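Side-chain contacts in xylose isomerase-like TIM barrel (Anabaena variabilis ATCC 29413, PDB 2QW5), which binds a zinc ion and D-xylose in a TIM barrel and probably acts as an isomerase or epimerase of sugars or sugar phosphates: residues A[32-35]-A[36-40]; A[69-72]-A[73-76]; A[229-232]-A[233-237]; A[268-271]-A[272-276]; A[287-290]-A[291-295]. One frame throughout, in Å; residues are numbered along the deposited sequence.

Contact 1 (A[32-35]-A[36-40]); sequences IVVA and HIKKL
His36 N donates to Ile32 O at 3.0 Å and so opens a run of four backbone bonds of the i to i+4 kind that tie residues 32-35 to residues 36-40 within one helix. Ile37 N follows on Val33 O, and Lys38 N meets Val34 O at 2.9 Å. The last of the four is longer, Lys39 N standing 3.2 Å from Ala35 O.

The carbonyl of Ile32 has a second neighbour. With CG anti to its own carbonyl carbon (chi1 -72°), His36 swings its imidazole back along the helix and lays one face over Ile32 O, which sits near the rim of the ring. CG2 of Ile32 comes alongside, 3.5 Å from His36 NE2. The other nitrogen, ND1, is hydrogen-bonded to Tyr315 OH, and the ring stacks with Phe18. A histidine suits this buried place because a flat ring can pack by its faces while a nitrogen in its plane still holds a partner.

Two aliphatic pairs complete the contact, each side by side. Val33 CG1 lies 4.1 Å from Ile37 CD1 on the buried flank. Val34 CG1 runs beside the stem of Lys38, 4.0 Å from CE, and the extended lysine carries NZ onward to Glu77 O.

Helix 27-42 is the crossover between strands 11-14 and 47-51 of the barrel. Val33 rests on Phe50 and Ile37 on Phe48 of the second strand, Ile37 also meets Leu74 of helix 60-76, and Leu40 reaches Ala318 of helix 314-332.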
loop_
_atom_site.group_PDB
_atom_site.type_symbol
_atom_site.label_atom_id
_atom_site.label_comp_id
_atom_site.label_asym_id
_atom_site.label_seq_id
_atom_site.Cartn_x
_atom_site.Cartn_y
_atom_site.Cartn_z
ATOM N N ILE A 32 34.436 -3.297 -11.539
ATOM C CA ILE A 32 33.298 -3.991 -12.136
ATOM C C ILE A 32 32.741 -3.183 -13.319
ATOM O O ILE A 32 32.544 -3.740 -14.387
ATOM C CB ILE A 32 32.186 -4.307 -11.102
ATOM C CG1 ILE A 32 32.706 -5.301 -10.052
ATOM C CG2 ILE A 32 30.996 -4.915 -11.778
ATOM C CD1 ILE A 32 31.711 -5.539 -8.885
ATOM N N VAL A 33 32.540 -1.881 -13.127
ATOM C CA VAL A 33 32.102 -0.971 -14.199
ATOM C C VAL A 33 33.018 -1.069 -15.449
ATOM O O VAL A 33 32.526 -1.235 -16.590
ATOM C CB VAL A 33 32.027 0.497 -13.689
ATOM C CG1 VAL A 33 31.690 1.465 -14.834
ATOM C CG2 VAL A 33 31.006 0.623 -12.571
ATOM N N VAL A 34 34.336 -1.041 -15.222
ATOM C CA VAL A 34 35.313 -1.102 -16.318
ATOM C C VAL A 34 35.291 -2.451 -17.032
ATOM O O VAL A 34 35.304 -2.483 -18.254
ATOM C CB VAL A 34 36.716 -0.656 -15.862
ATOM C CG1 VAL A 34 37.785 -0.949 -16.938
ATOM C CG2 VAL A 34 36.674 0.854 -15.451
ATOM N N ALA A 35 35.198 -3.551 -16.275
ATOM C CA ALA A 35 35.124 -4.901 -16.865
ATOM C C ALA A 35 33.859 -5.097 -17.712
ATOM O O ALA A 35 33.923 -5.730 -18.754
ATOM C CB ALA A 35 35.238 -5.985 -15.785
ATOM N N HIS A 36 32.720 -4.525 -17.286
ATOM C CA HIS A 36 31.478 -4.575 -18.088
ATOM C C HIS A 36 31.656 -3.805 -19.387
ATOM O O HIS A 36 31.334 -4.309 -20.459
ATOM C CB HIS A 36 30.265 -3.961 -17.358
ATOM C CG HIS A 36 29.732 -4.786 -16.219
ATOM N ND1 HIS A 36 29.744 -6.163 -16.225
ATOM C CD2 HIS A 36 29.077 -4.424 -15.094
ATOM C CE1 HIS A 36 29.194 -6.609 -15.108
ATOM N NE2 HIS A 36 28.762 -5.573 -14.415
ATOM N N ILE A 37 32.177 -2.582 -19.281
ATOM C CA ILE A 37 32.406 -1.715 -20.454
ATOM C C ILE A 37 33.323 -2.390 -21.478
ATOM O O ILE A 37 33.016 -2.370 -22.659
ATOM C CB ILE A 37 32.991 -0.338 -20.069
ATOM C CG1 ILE A 37 31.945 0.526 -19.359
ATOM C CG2 ILE A 37 33.501 0.423 -21.322
ATOM C CD1 ILE A 37 32.470 1.824 -18.803
ATOM N N LYS A 38 34.420 -2.999 -21.018
ATOM C CA LYS A 38 35.349 -3.675 -21.933
ATOM C C LYS A 38 34.729 -4.873 -22.650
ATOM O O LYS A 38 34.986 -5.085 -23.851
ATOM C CB LYS A 38 36.646 -4.072 -21.217
ATOM C CG LYS A 38 37.502 -2.862 -20.901
ATOM C CD LYS A 38 38.839 -3.196 -20.293
ATOM C CE LYS A 38 39.690 -1.921 -20.266
ATOM N NZ LYS A 38 41.062 -2.068 -19.681
ATOM N N LYS A 39 33.895 -5.627 -21.938
ATOM C CA LYS A 39 33.187 -6.761 -22.524
ATOM C C LYS A 39 32.211 -6.250 -23.559
ATOM O O LYS A 39 32.136 -6.759 -24.670
ATOM C CB LYS A 39 32.439 -7.542 -21.441
ATOM C CG LYS A 39 31.844 -8.915 -21.923
ATOM C CD LYS A 39 32.929 -9.980 -22.228
ATOM C CE LYS A 39 32.456 -11.467 -22.120
ATOM N NZ LYS A 39 31.437 -11.950 -23.116
ATOM N N LEU A 40 31.468 -5.210 -23.188
ATOM C CA LEU A 40 30.448 -4.660 -24.070
ATOM C C LEU A 40 31.041 -4.059 -25.333
ATOM O O LEU A 40 30.487 -4.231 -26.406
ATOM C CB LEU A 40 29.570 -3.654 -23.296
ATOM C CG LEU A 40 28.674 -4.352 -22.239
ATOM C CD1 LEU A 40 28.124 -3.394 -21.217
ATOM C CD2 LEU A 40 27.531 -5.119 -22.879
#

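Contact 2 (A[69-72]-A[73-76]); sequences NLRH and YLDS
Arg71 and Asp75, one turn apart on helix 60-76, form a salt bridge in which a single carboxylate oxygen serves two nitrogens. NH2 of Arg71 stands 3.1 Å from Asp75 OD1, and NE of Arg71 lies 3.3 Å from the same OD1; both hydrogen bonds are weak, with N-H...O angles near 130°. The guanidinium and carboxylate planes are only 25° apart, although the two side chains cross at about a right angle. Bends at chi2 and chi3 fold the arginine over toward the next turn, where the aspartate can meet it.

The backbone bonds are the regular helical ones, from Tyr73 N to Asn69 O through to Ser76 N, which reaches His72 O at 2.9 Å. Ser76 adds a side-chain bond: the short serine side chain lets its OG fold back and donate to Tyr73 O, three residues earlier, at 2.9 Å.

Apolar contacts flank the charges. Leu74 brings CD1 over one face of the Arg71 guanidinium, toward its rim, and sets CD2 4.3 Å from Leu70 CD1. Tyr73 and Leu74 both rest on Val34 of helix 27-42.

Arg71 NH1 has two further acceptors, Val82 O and Leu121 O, so this group links the helix to the residue just before strand 83-87 and to the loop after helix 101-120. A leucine here would probably leave Asp75 without its opposite charge and take this donor from Val82 O and Leu121 O. The arginine is thus a buried cation shared among a carboxylate and main-chain oxygens, and its charge is likely to be largely compensated by Asp75.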
loop_
_atom_site.group_PDB
_atom_site.type_symbol
_atom_site.label_atom_id
_atom_site.label_comp_id
_atom_site.label_asym_id
_atom_site.label_seq_id
_atom_site.Cartn_x
_atom_site.Cartn_y
_atom_site.Cartn_z
ATOM N N ASN A 69 36.495 11.728 -10.831
ATOM C CA ASN A 69 37.449 10.640 -10.584
ATOM C C ASN A 69 37.087 9.353 -11.319
ATOM O O ASN A 69 37.985 8.602 -11.720
ATOM C CB ASN A 69 37.604 10.393 -9.071
ATOM C CG ASN A 69 38.234 11.582 -8.326
ATOM O OD1 ASN A 69 38.817 12.473 -8.921
ATOM N ND2 ASN A 69 38.096 11.587 -7.018
ATOM N N LEU A 70 35.786 9.077 -11.492
ATOM C CA LEU A 70 35.339 7.923 -12.265
ATOM C C LEU A 70 35.749 8.119 -13.727
ATOM O O LEU A 70 36.323 7.218 -14.327
ATOM C CB LEU A 70 33.809 7.666 -12.129
ATOM C CG LEU A 70 33.203 6.478 -12.901
ATOM C CD1 LEU A 70 33.869 5.136 -12.516
ATOM C CD2 LEU A 70 31.699 6.400 -12.731
ATOM N N ARG A 71 35.472 9.291 -14.304
ATOM C CA ARG A 71 35.910 9.593 -15.699
ATOM C C ARG A 71 37.425 9.388 -15.856
ATOM O O ARG A 71 37.879 8.759 -16.829
ATOM C CB ARG A 71 35.547 11.031 -16.075
ATOM C CG ARG A 71 35.850 11.496 -17.514
ATOM C CD ARG A 71 35.044 10.828 -18.591
ATOM N NE ARG A 71 35.691 9.683 -19.243
ATOM C CZ ARG A 71 35.212 9.047 -20.313
ATOM N NH1 ARG A 71 34.058 9.428 -20.869
ATOM N NH2 ARG A 71 35.887 8.035 -20.840
ATOM N N HIS A 72 38.200 9.898 -14.898
ATOM C CA HIS A 72 39.659 9.763 -14.947
ATOM C C HIS A 72 40.122 8.317 -14.831
ATOM O O HIS A 72 41.085 7.943 -15.476
ATOM C CB HIS A 72 40.360 10.644 -13.921
ATOM C CG HIS A 72 40.182 12.109 -14.180
ATOM N ND1 HIS A 72 40.357 13.063 -13.201
ATOM C CD2 HIS A 72 39.809 12.781 -15.296
ATOM C CE1 HIS A 72 40.132 14.262 -13.708
ATOM N NE2 HIS A 72 39.795 14.119 -14.978
ATOM N N TYR A 73 39.410 7.515 -14.047
ATOM C CA TYR A 73 39.733 6.095 -13.901
ATOM C C TYR A 73 39.417 5.322 -15.206
ATOM O O TYR A 73 40.184 4.436 -15.621
ATOM C CB TYR A 73 38.997 5.500 -12.687
ATOM C CG TYR A 73 39.299 4.045 -12.491
ATOM C CD1 TYR A 73 40.535 3.647 -11.961
ATOM C CD2 TYR A 73 38.383 3.057 -12.855
ATOM C CE1 TYR A 73 40.858 2.285 -11.809
ATOM C CE2 TYR A 73 38.685 1.707 -12.688
ATOM C CZ TYR A 73 39.918 1.333 -12.159
ATOM O OH TYR A 73 40.205 0.006 -11.993
ATOM N N LEU A 74 38.281 5.642 -15.841
ATOM C CA LEU A 74 37.957 5.036 -17.133
ATOM C C LEU A 74 39.052 5.395 -18.151
ATOM O O LEU A 74 39.515 4.523 -18.881
ATOM C CB LEU A 74 36.584 5.486 -17.676
ATOM C CG LEU A 74 35.256 5.249 -16.904
ATOM C CD1 LEU A 74 34.114 5.737 -17.797
ATOM C CD2 LEU A 74 34.998 3.851 -16.419
ATOM N N ASP A 75 39.500 6.653 -18.142
ATOM C CA ASP A 75 40.566 7.116 -19.075
ATOM C C ASP A 75 41.877 6.381 -18.827
ATOM O O ASP A 75 42.500 5.893 -19.778
ATOM C CB ASP A 75 40.796 8.621 -18.949
ATOM C CG ASP A 75 39.621 9.436 -19.405
ATOM O OD1 ASP A 75 38.729 8.891 -20.104
ATOM O OD2 ASP A 75 39.586 10.630 -19.032
ATOM N N SER A 76 42.242 6.235 -17.561
ATOM C CA SER A 76 43.478 5.518 -17.193
ATOM C C SER A 76 43.421 4.024 -17.554
ATOM O O SER A 76 44.472 3.396 -17.748
ATOM C CB SER A 76 43.818 5.725 -15.716
ATOM O OG SER A 76 42.955 5.005 -14.874
#

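Contact 3 (A[229-232]-A[233-237]); sequences IFKT and QVEYL
Phe230 and Val234 make a CH-pi contact one turn apart on helix 227-240, an outer helix of the barrel. CG2 of Val234 sits over the ring, 3.7 Å from the Phe230 centroid and 21° off the ring normal. Phe230 has CG anti to its backbone N (chi1 178°), which tips the ring along the helix until its CZ lies 3.4 Å from Val234 CG2.

Ile229 O is gripped by two donors: Thr232 OG1, on a lone pair in the carbonyl plane at 2.6 Å, and the backbone Gln233 N at 3.1 Å. The threonine hydroxyl is thus satisfied by its own helix. Gln233 stretches back along the preceding turn, CD 3.8 Å from Ile229 CG2, with OE1 at the edge of the Phe230 ring. An alanine in its place would probably open a gap beside Ile229 and the Phe230 edge, and against Leu196 and Ser197. On the exposed flank, Lys231 NZ and Glu235 OE2 lie 4.1 Å apart, beyond a salt bridge, so that any attraction is probably modest.

Inward, Phe230 and Val234 press on Ile215 of strand 211-216, while Leu237 meets Val213. The Phe230 ring also meets Phe266 of helix 263-273, and Trp260 of the second subunit joins it edge-to-face. Tyr236 leans on Ile200 of helix 196-203.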
loop_
_atom_site.group_PDB
_atom_site.type_symbol
_atom_site.label_atom_id
_atom_site.label_comp_id
_atom_site.label_asym_id
_atom_site.label_seq_id
_atom_site.Cartn_x
_atom_site.Cartn_y
_atom_site.Cartn_z
ATOM N N ILE A 229 1.005 10.086 -37.045
ATOM C CA ILE A 229 1.170 11.201 -36.110
ATOM C C ILE A 229 2.630 11.257 -35.616
ATOM O O ILE A 229 3.215 12.314 -35.578
ATOM C CB ILE A 229 0.173 11.106 -34.955
ATOM C CG1 ILE A 229 -1.243 11.361 -35.505
ATOM C CG2 ILE A 229 0.533 12.084 -33.827
ATOM C CD1 ILE A 229 -2.377 10.871 -34.596
ATOM N N PHE A 230 3.233 10.106 -35.323
ATOM C CA PHE A 230 4.636 10.052 -34.900
ATOM C C PHE A 230 5.650 10.669 -35.883
ATOM O O PHE A 230 6.559 11.405 -35.456
ATOM C CB PHE A 230 5.021 8.613 -34.622
ATOM C CG PHE A 230 6.454 8.441 -34.236
ATOM C CD1 PHE A 230 6.916 8.956 -33.021
ATOM C CD2 PHE A 230 7.340 7.729 -35.053
ATOM C CE1 PHE A 230 8.241 8.769 -32.635
ATOM C CE2 PHE A 230 8.651 7.554 -34.676
ATOM C CZ PHE A 230 9.104 8.080 -33.475
ATOM N N LYS A 231 5.463 10.383 -37.170
ATOM C CA LYS A 231 6.272 10.940 -38.244
ATOM C C LYS A 231 6.210 12.484 -38.242
ATOM O O LYS A 231 7.235 13.137 -38.398
ATOM C CB LYS A 231 5.854 10.326 -39.603
ATOM C CG LYS A 231 6.712 10.790 -40.799
ATOM C CD LYS A 231 6.367 10.170 -42.168
ATOM C CE LYS A 231 7.108 10.949 -43.297
ATOM N NZ LYS A 231 6.983 10.376 -44.661
ATOM N N THR A 232 5.016 13.057 -38.074
ATOM C CA THR A 232 4.855 14.504 -37.990
ATOM C C THR A 232 5.573 15.100 -36.753
ATOM O O THR A 232 6.134 16.215 -36.811
ATOM C CB THR A 232 3.378 14.969 -37.920
ATOM O OG1 THR A 232 2.786 14.614 -36.658
ATOM C CG2 THR A 232 2.578 14.419 -39.030
ATOM N N GLN A 233 5.492 14.384 -35.620
ATOM C CA GLN A 233 6.151 14.806 -34.381
ATOM C C GLN A 233 7.691 14.738 -34.539
ATOM O O GLN A 233 8.395 15.669 -34.115
ATOM C CB GLN A 233 5.662 13.953 -33.197
ATOM C CG GLN A 233 4.207 14.171 -32.851
ATOM C CD GLN A 233 3.605 13.137 -31.877
ATOM O OE1 GLN A 233 3.959 11.943 -31.882
ATOM N NE2 GLN A 233 2.645 13.594 -31.082
ATOM N N VAL A 234 8.208 13.655 -35.126
ATOM C CA VAL A 234 9.654 13.538 -35.400
ATOM C C VAL A 234 10.173 14.691 -36.288
ATOM O O VAL A 234 11.165 15.373 -35.947
ATOM C CB VAL A 234 10.057 12.143 -36.003
ATOM C CG1 VAL A 234 11.479 12.169 -36.494
ATOM C CG2 VAL A 234 9.883 11.055 -34.974
ATOM N N GLU A 235 9.495 14.923 -37.407
ATOM C CA GLU A 235 9.868 16.017 -38.321
ATOM C C GLU A 235 9.805 17.389 -37.621
ATOM O O GLU A 235 10.689 18.209 -37.814
ATOM C CB GLU A 235 9.001 15.975 -39.598
ATOM C CG GLU A 235 9.231 14.691 -40.451
ATOM C CD GLU A 235 8.151 14.406 -41.543
ATOM O OE1 GLU A 235 7.052 15.039 -41.569
ATOM O OE2 GLU A 235 8.424 13.509 -42.376
ATOM N N TYR A 236 8.792 17.611 -36.781
ATOM C CA TYR A 236 8.662 18.864 -36.034
ATOM C C TYR A 236 9.831 19.066 -35.056
ATOM O O TYR A 236 10.411 20.135 -34.979
ATOM C CB TYR A 236 7.330 18.907 -35.282
ATOM C CG TYR A 236 7.183 20.120 -34.401
ATOM C CD1 TYR A 236 6.963 21.374 -34.962
ATOM C CD2 TYR A 236 7.299 20.027 -33.005
ATOM C CE1 TYR A 236 6.834 22.502 -34.156
ATOM C CE2 TYR A 236 7.179 21.165 -32.186
ATOM C CZ TYR A 236 6.938 22.389 -32.778
ATOM O OH TYR A 236 6.825 23.519 -32.022
ATOM N N LEU A 237 10.175 18.018 -34.311
ATOM C CA LEU A 237 11.251 18.104 -33.332
ATOM C C LEU A 237 12.581 18.415 -33.972
ATOM O O LEU A 237 13.322 19.261 -33.449
ATOM C CB LEU A 237 11.309 16.834 -32.452
ATOM C CG LEU A 237 10.138 16.767 -31.445
ATOM C CD1 LEU A 237 9.982 15.370 -30.880
ATOM C CD2 LEU A 237 10.250 17.826 -30.313
#

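Contact 4 (A[268-271]-A[272-276]); sequences TPIV and KVYDG
Ile270 O takes two backbone donors at the last, weakly bonded turn of helix 263-273: Tyr274 N at 2.9 Å, nearly collinear with the carbonyl, and Val273 N at 3.1 Å, well above the carbonyl plane. The chain then leaves the helix, and a water spans the opening, donating to Val271 O at 2.6 Å and to Tyr274 O at 2.7 Å.

Ile270 and Tyr274 lie side by side, with CG2 of the isoleucine 3.7 Å from Tyr274 CB and obliquely placed to the ring; both side chains pack on Val246 of strand 243-248. Over the centre of one ring face stands Gly276 N; a residue without a side chain suits this turn, since a CB would run into Tyr274 OH. That hydroxyl bonds to Pro277 O.

On the exposed flank the extended Lys272 runs back beside Thr268, its CE 3.8 Å from Thr268 CG2. The threonine turns OG1 the other way, to Lys264 O.

The helix end thus keeps its carbonyls supplied in two ways: Ile270 O retains its i+4 donor, Tyr274 N, and gains Val273 N, while Val271 O is met by water.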
loop_
_atom_site.group_PDB
_atom_site.type_symbol
_atom_site.label_atom_id
_atom_site.label_comp_id
_atom_site.label_asym_id
_atom_site.label_seq_id
_atom_site.Cartn_x
_atom_site.Cartn_y
_atom_site.Cartn_z
ATOM N N THR A 268 12.576 4.619 -39.354
ATOM C CA THR A 268 12.643 5.298 -40.660
ATOM C C THR A 268 12.555 6.834 -40.562
ATOM O O THR A 268 13.442 7.502 -41.069
ATOM C CB THR A 268 11.647 4.721 -41.671
ATOM O OG1 THR A 268 12.026 3.363 -41.918
ATOM C CG2 THR A 268 11.662 5.535 -42.970
ATOM N N PRO A 269 11.522 7.388 -39.880
ATOM C CA PRO A 269 11.474 8.852 -39.782
ATOM C C PRO A 269 12.613 9.490 -38.986
ATOM O O PRO A 269 13.024 10.623 -39.295
ATOM C CB PRO A 269 10.109 9.126 -39.138
ATOM C CG PRO A 269 9.691 7.844 -38.524
ATOM C CD PRO A 269 10.343 6.749 -39.272
ATOM N N ILE A 270 13.129 8.767 -37.992
ATOM C CA ILE A 270 14.196 9.257 -37.130
ATOM C C ILE A 270 15.525 9.320 -37.867
ATOM O O ILE A 270 16.194 10.347 -37.820
ATOM C CB ILE A 270 14.346 8.376 -35.847
ATOM C CG1 ILE A 270 13.115 8.578 -34.928
ATOM C CG2 ILE A 270 15.633 8.723 -35.095
ATOM C CD1 ILE A 270 13.022 7.568 -33.772
ATOM N N VAL A 271 15.908 8.224 -38.531
ATOM C CA VAL A 271 17.207 8.178 -39.249
ATOM C C VAL A 271 17.326 9.275 -40.354
ATOM O O VAL A 271 18.412 9.737 -40.613
ATOM C CB VAL A 271 17.589 6.759 -39.777
ATOM C CG1 VAL A 271 17.652 5.768 -38.614
ATOM C CG2 VAL A 271 16.644 6.299 -40.837
ATOM N N LYS A 272 16.207 9.716 -40.927
ATOM C CA LYS A 272 16.201 10.818 -41.879
ATOM C C LYS A 272 16.687 12.141 -41.319
ATOM O O LYS A 272 17.292 12.892 -42.060
ATOM C CB LYS A 272 14.797 11.050 -42.463
ATOM C CG LYS A 272 14.383 9.946 -43.429
ATOM C CD LYS A 272 12.918 9.988 -43.931
ATOM C CE LYS A 272 12.624 8.699 -44.763
ATOM N NZ LYS A 272 11.213 8.568 -45.219
ATOM N N VAL A 273 16.405 12.433 -40.045
ATOM C CA VAL A 273 16.720 13.730 -39.418
ATOM C C VAL A 273 17.628 13.730 -38.185
ATOM O O VAL A 273 17.963 14.786 -37.697
ATOM C CB VAL A 273 15.416 14.454 -38.991
ATOM C CG1 VAL A 273 14.437 14.538 -40.183
ATOM C CG2 VAL A 273 14.748 13.747 -37.791
ATOM N N TYR A 274 18.006 12.559 -37.690
ATOM C CA TYR A 274 18.777 12.406 -36.468
ATOM C C TYR A 274 20.029 11.657 -36.816
ATOM O O TYR A 274 19.932 10.619 -37.435
ATOM C CB TYR A 274 17.960 11.581 -35.451
ATOM C CG TYR A 274 18.689 11.294 -34.160
ATOM C CD1 TYR A 274 18.857 12.296 -33.181
ATOM C CD2 TYR A 274 19.242 10.030 -33.919
ATOM C CE1 TYR A 274 19.552 12.027 -31.991
ATOM C CE2 TYR A 274 19.917 9.768 -32.765
ATOM C CZ TYR A 274 20.069 10.770 -31.791
ATOM O OH TYR A 274 20.761 10.479 -30.649
ATOM N N ASP A 275 21.180 12.176 -36.410
ATOM C CA ASP A 275 22.455 11.493 -36.647
ATOM C C ASP A 275 23.239 11.250 -35.356
ATOM O O ASP A 275 24.426 10.926 -35.409
ATOM C CB ASP A 275 23.294 12.220 -37.751
ATOM C CG ASP A 275 23.865 13.582 -37.317
ATOM O OD1 ASP A 275 23.796 13.993 -36.122
ATOM O OD2 ASP A 275 24.430 14.250 -38.217
ATOM N N GLY A 276 22.574 11.378 -34.205
ATOM C CA GLY A 276 23.206 11.133 -32.912
ATOM C C GLY A 276 23.302 9.653 -32.569
ATOM O O GLY A 276 22.996 8.807 -33.387
HETATM O O HOH W 1 20.860 9.430 -39.650
#

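Contact 5 (A[287-290]-A[291-295]); sequences PAFT and NSLRL
Phe289 meets both leucines that follow it: its CB is 3.8 Å from Leu295 CD1 and 4.2 Å from Leu293 CD1. Ser292 OG approaches the edge of the Phe289 ring, 4.0 Å from CD1 of that residue. A chi1 of -60° sets the ring beside the backbone N of Phe289, turned away from Leu295, and the side chain comes within about 4 Å of the bound D-xylose.

Behind these side chains, Leu293 N bonds to Phe289 O at 2.9 Å, which holds the leucine one turn on from the phenylalanine. A water accepts from Ser292 N at 2.8 Å and donates weakly to Ala288 O, bridging the short helical turn to the chain after it.

Farther out, Phe16 and Phe283 each meet the Phe289 ring edge-to-face, an apolar aromatic cluster that a phenylalanine suits, and Leu293 touches Glu189; Phe283 and Glu189 both line the sugar pocket. Arg294 NH1 bonds to Trp188 O of the second subunit.

The turn ends as a Schellman motif: Arg294 has a positive phi (53°), Leu295 N returns to Thr290 O at 2.9 Å, and Arg294 N makes a weak bond to Asn291 O. The motif terminates the short helix that follows the last barrel strand, beside both pocket and subunit interface.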
loop_
_atom_site.group_PDB
_atom_site.type_symbol
_atom_site.label_atom_id
_atom_site.label_comp_id
_atom_site.label_asym_id
_atom_site.label_seq_id
_atom_site.Cartn_x
_atom_site.Cartn_y
_atom_site.Cartn_z
ATOM N N PRO A 287 16.923 -6.021 -8.422
ATOM C CA PRO A 287 16.047 -5.533 -7.338
ATOM C C PRO A 287 15.440 -4.132 -7.539
ATOM O O PRO A 287 14.266 -3.923 -7.209
ATOM C CB PRO A 287 16.968 -5.582 -6.126
ATOM C CG PRO A 287 17.817 -6.799 -6.395
ATOM C CD PRO A 287 18.154 -6.636 -7.856
ATOM N N ALA A 288 16.178 -3.207 -8.156
ATOM C CA ALA A 288 15.639 -1.868 -8.380
ATOM C C ALA A 288 14.406 -1.812 -9.299
ATOM O O ALA A 288 13.616 -0.883 -9.157
ATOM C CB ALA A 288 16.734 -0.909 -8.863
ATOM N N PHE A 289 14.216 -2.818 -10.184
ATOM C CA PHE A 289 13.156 -2.802 -11.172
ATOM C C PHE A 289 12.087 -3.866 -11.068
ATOM O O PHE A 289 11.049 -3.683 -11.674
ATOM C CB PHE A 289 13.753 -2.836 -12.591
ATOM C CG PHE A 289 14.651 -1.656 -12.888
ATOM C CD1 PHE A 289 14.172 -0.361 -12.734
ATOM C CD2 PHE A 289 15.952 -1.838 -13.323
ATOM C CE1 PHE A 289 14.990 0.737 -12.973
ATOM C CE2 PHE A 289 16.778 -0.740 -13.564
ATOM C CZ PHE A 289 16.291 0.539 -13.399
ATOM N N THR A 290 12.323 -4.961 -10.340
ATOM C CA THR A 290 11.341 -6.071 -10.305
ATOM C C THR A 290 9.948 -5.633 -9.869
ATOM O O THR A 290 8.944 -5.942 -10.537
ATOM C CB THR A 290 11.882 -7.268 -9.500
ATOM O OG1 THR A 290 12.441 -6.792 -8.270
ATOM C CG2 THR A 290 12.943 -7.963 -10.294
ATOM N N ASN A 291 9.892 -4.825 -8.818
ATOM C CA ASN A 291 8.610 -4.300 -8.355
ATOM C C ASN A 291 8.069 -3.120 -9.176
ATOM O O ASN A 291 6.918 -3.150 -9.546
ATOM C CB ASN A 291 8.678 -3.918 -6.870
ATOM C CG ASN A 291 7.296 -3.790 -6.218
ATOM O OD1 ASN A 291 6.920 -2.723 -5.773
ATOM N ND2 ASN A 291 6.551 -4.855 -6.188
ATOM N N SER A 292 8.896 -2.114 -9.459
ATOM C CA SER A 292 8.448 -0.890 -10.169
ATOM C C SER A 292 8.016 -1.142 -11.604
ATOM O O SER A 292 7.089 -0.481 -12.081
ATOM C CB SER A 292 9.503 0.218 -10.109
ATOM O OG SER A 292 10.660 -0.174 -10.782
ATOM N N LEU A 293 8.679 -2.091 -12.279
ATOM C CA LEU A 293 8.316 -2.526 -13.646
ATOM C C LEU A 293 7.512 -3.839 -13.703
ATOM O O LEU A 293 7.191 -4.312 -14.804
ATOM C CB LEU A 293 9.548 -2.587 -14.540
ATOM C CG LEU A 293 10.371 -1.287 -14.699
ATOM C CD1 LEU A 293 11.368 -1.460 -15.785
ATOM C CD2 LEU A 293 9.499 -0.084 -15.009
ATOM N N ARG A 294 7.200 -4.433 -12.545
ATOM C CA ARG A 294 6.376 -5.667 -12.443
ATOM C C ARG A 294 6.947 -6.745 -13.329
ATOM O O ARG A 294 6.298 -7.259 -14.226
ATOM C CB ARG A 294 4.894 -5.348 -12.740
ATOM C CG ARG A 294 4.344 -4.394 -11.676
ATOM C CD ARG A 294 2.893 -4.088 -11.927
ATOM N NE ARG A 294 2.317 -3.434 -10.768
ATOM C CZ ARG A 294 1.077 -2.962 -10.666
ATOM N NH1 ARG A 294 0.230 -2.967 -11.682
ATOM N NH2 ARG A 294 0.692 -2.436 -9.512
ATOM N N LEU A 295 8.213 -7.075 -13.050
ATOM C CA LEU A 295 8.964 -7.967 -13.889
ATOM C C LEU A 295 8.765 -9.417 -13.473
ATOM O O LEU A 295 9.305 -9.861 -12.486
ATOM C CB LEU A 295 10.460 -7.590 -13.904
ATOM C CG LEU A 295 10.827 -6.200 -14.454
ATOM C CD1 LEU A 295 12.340 -5.934 -14.308
ATOM C CD2 LEU A 295 10.322 -6.053 -15.890
HETATM O O HOH W 2 11.358 -2.310 -8.038
#

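How the contacts relate
The contacts follow one another along the chain and fall into two touching pairs and a single one. Contacts 1 and 2 lie on adjacent outer helices, where Val34 CG2 comes 3.5 Å from Tyr73 CE2; both are remote from the zinc and sugar sites. Contacts 3 and 4, centres 11 Å apart, pack likewise on the other flank, Val234 CG1 meeting Val273 CG2 at 3.9 Å. Centres of contacts 2 and 3 are about 39 Å apart, on opposite sides of the chain's centre. Contact 5 touches none of the others but borders the pocket, the Leu293 side chain about 9 Å from the zinc ion; those of Phe230 and Tyr274 are about 13 and 12 Å from it.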